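Local coordinates for NAD(P)H-flavin oxidoreductase (Staphylococcus epidermidis ATCC 12228, PDB 3GBH), which probably uses NAD(P)H to reduce flavin or other substrates through bound FMN, as in related nitroreductase-family enzymes, at residues I56-S61 with S82-I87. Residues are numbered along the deposited sequence; the frame is centred on the assembly and turned at random.
Sequences IAVVQS and SSAMLI
Two hydrogens of strand 84-91 converge on the carbonyl oxygen of Ala57: Ile87 N donates to Ala57 O at 2.9 Å, nearly straight (170°) and in the carbonyl plane, while the alpha hydrogen of Leu86 makes a weaker C-H...O contact with it. Ala57 N returns a bond to Ile87 O, closing an antiparallel hydrogen-bonded pair. Val59 and Met85 form the next such pair, but less evenly, because Val59 N sits above the carbonyl plane of Met85 O, 42° out of it. Between them lies the non-hydrogen-bonded pair Val58-Leu86, whose CA atoms are 4.6 Å apart. Here the side chains run side by side: CG1 of Val58, anti to the backbone N (chi1 -178°), touches Leu86 CD2 at 3.7 Å and Ala84 CB at 3.8 Å. On the other face Val59 CG2 meets Ile87 CD1 diagonally at 4.0 Å, and Met85, present as selenomethionine, bends away from 56-61 and touches Phe72; its side chain is about 8 Å from a bound FMN. Beyond the paired strands one water bridges the backbones, hydrogen-bonded to Gln60 O (2.9 Å) and Ser83 O (2.7 Å). Ser83 and Ala84 form a classic beta bulge against Ile191 of strand 183-192, which flanks 84-91 on its far side. Helix 32-42 packs on Val58 and Ala84 through Ile39 and Met35, and helix 62-68 rests on Val59. Strand 54-59, outermost in its chain's central antiparallel sheet, pairs in parallel with probably the C-terminal strand of the second subunit, consistent with the dimer-spanning sheet of the nitroreductase fold.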
loop_
_atom_site.group_PDB
_atom_site.type_symbol
_atom_site.label_atom_id
_atom_site.label_comp_id
_atom_site.label_asym_id
_atom_site.label_seq_id
_atom_site.Cartn_x
_atom_site.Cartn_y
_atom_site.Cartn_z
ATOM N N ILE B 56 -27.593 -7.345 -27.323
ATOM C CA ILE B 56 -28.440 -7.069 -26.150
ATOM C C ILE B 56 -29.891 -6.773 -26.579
ATOM O O ILE B 56 -30.148 -5.786 -27.267
ATOM C CB ILE B 56 -27.904 -5.878 -25.338
ATOM C CG1 ILE B 56 -26.421 -6.096 -24.973
ATOM C CG2 ILE B 56 -28.799 -5.677 -24.058
ATOM C CD1 ILE B 56 -25.762 -4.895 -24.285
ATOM N N ALA B 57 -30.827 -7.641 -26.173
ATOM C CA ALA B 57 -32.263 -7.371 -26.287
ATOM C C ALA B 57 -32.697 -6.692 -24.984
ATOM O O ALA B 57 -32.667 -7.318 -23.923
ATOM C CB ALA B 57 -33.064 -8.681 -26.527
ATOM N N VAL B 58 -33.054 -5.405 -25.061
ATOM C CA VAL B 58 -33.460 -4.637 -23.883
ATOM C C VAL B 58 -34.984 -4.744 -23.838
ATOM O O VAL B 58 -35.699 -3.973 -24.510
ATOM C CB VAL B 58 -33.013 -3.169 -23.997
ATOM C CG1 VAL B 58 -33.395 -2.388 -22.751
ATOM C CG2 VAL B 58 -31.478 -3.062 -24.311
ATOM N N VAL B 59 -35.480 -5.737 -23.092
ATOM C CA VAL B 59 -36.910 -5.970 -22.996
ATOM C C VAL B 59 -37.536 -5.019 -21.986
ATOM O O VAL B 59 -37.400 -5.194 -20.792
ATOM C CB VAL B 59 -37.232 -7.433 -22.618
ATOM C CG1 VAL B 59 -38.751 -7.638 -22.535
ATOM C CG2 VAL B 59 -36.593 -8.373 -23.639
ATOM N N GLN B 60 -38.256 -4.029 -22.495
ATOM C CA GLN B 60 -38.862 -2.995 -21.661
ATOM C C GLN B 60 -40.382 -2.869 -21.846
ATOM O O GLN B 60 -41.065 -2.486 -20.911
ATOM C CB GLN B 60 -38.185 -1.654 -21.938
ATOM C CG GLN B 60 -38.272 -1.261 -23.415
ATOM C CD GLN B 60 -37.804 0.170 -23.720
ATOM O OE1 GLN B 60 -38.197 0.738 -24.747
ATOM N NE2 GLN B 60 -36.913 0.721 -22.871
ATOM N N SER B 61 -40.912 -3.200 -23.026
ATOM C CA SER B 61 -42.345 -3.013 -23.313
ATOM C C SER B 61 -43.207 -3.999 -22.543
ATOM O O SER B 61 -42.772 -5.109 -22.280
ATOM C CB SER B 61 -42.640 -3.162 -24.810
ATOM O OG SER B 61 -42.566 -4.516 -25.187
ATOM N N SER B 82 -38.834 -4.980 -12.991
ATOM C CA SER B 82 -37.652 -4.362 -13.582
ATOM C C SER B 82 -37.962 -3.229 -14.568
ATOM O O SER B 82 -39.002 -3.235 -15.275
ATOM C CB SER B 82 -36.803 -5.422 -14.305
ATOM O OG SER B 82 -37.482 -5.969 -15.417
ATOM N N SER B 83 -37.054 -2.264 -14.636
ATOM C CA SER B 83 -37.159 -1.243 -15.674
ATOM C C SER B 83 -36.975 -1.893 -17.044
ATOM O O SER B 83 -37.601 -1.493 -18.010
ATOM C CB SER B 83 -36.125 -0.148 -15.455
ATOM O OG SER B 83 -36.447 0.593 -14.290
ATOM N N ALA B 84 -36.077 -2.883 -17.105
ATOM C CA ALA B 84 -35.872 -3.652 -18.311
ATOM C C ALA B 84 -35.316 -5.009 -17.913
ATOM O O ALA B 84 -34.595 -5.115 -16.900
ATOM C CB ALA B 84 -34.863 -2.911 -19.268
HETATM N N MSE B 85 -35.635 -6.031 -18.711
HETATM C CA MSE B 85 -34.914 -7.305 -18.661
HETATM C C MSE B 85 -33.985 -7.371 -19.865
HETATM O O MSE B 85 -34.439 -7.476 -21.011
HETATM C CB MSE B 85 -35.884 -8.474 -18.696
HETATM C CG MSE B 85 -35.208 -9.847 -18.643
HETATM SE SE MSE B 85 -34.266 -10.192 -16.973
HETATM C CE MSE B 85 -35.807 -10.611 -15.890
ATOM N N LEU B 86 -32.690 -7.312 -19.602
ATOM C CA LEU B 86 -31.683 -7.396 -20.642
ATOM C C LEU B 86 -31.461 -8.872 -20.914
ATOM O O LEU B 86 -31.233 -9.618 -19.982
ATOM C CB LEU B 86 -30.382 -6.745 -20.185
ATOM C CG LEU B 86 -30.468 -5.334 -19.590
ATOM C CD1 LEU B 86 -29.077 -4.774 -19.310
ATOM C CD2 LEU B 86 -31.238 -4.404 -20.500
ATOM N N ILE B 87 -31.577 -9.299 -22.165
ATOM C CA ILE B 87 -31.204 -10.665 -22.529
ATOM C C ILE B 87 -30.029 -10.571 -23.488
ATOM O O ILE B 87 -30.148 -9.983 -24.560
ATOM C CB ILE B 87 -32.356 -11.434 -23.151
ATOM C CG1 ILE B 87 -33.623 -11.298 -22.285
ATOM C CG2 ILE B 87 -31.987 -12.924 -23.332
ATOM C CD1 ILE B 87 -34.888 -11.954 -22.900
HETATM O O HOH W 1 -40.263 -2.001 -18.126
#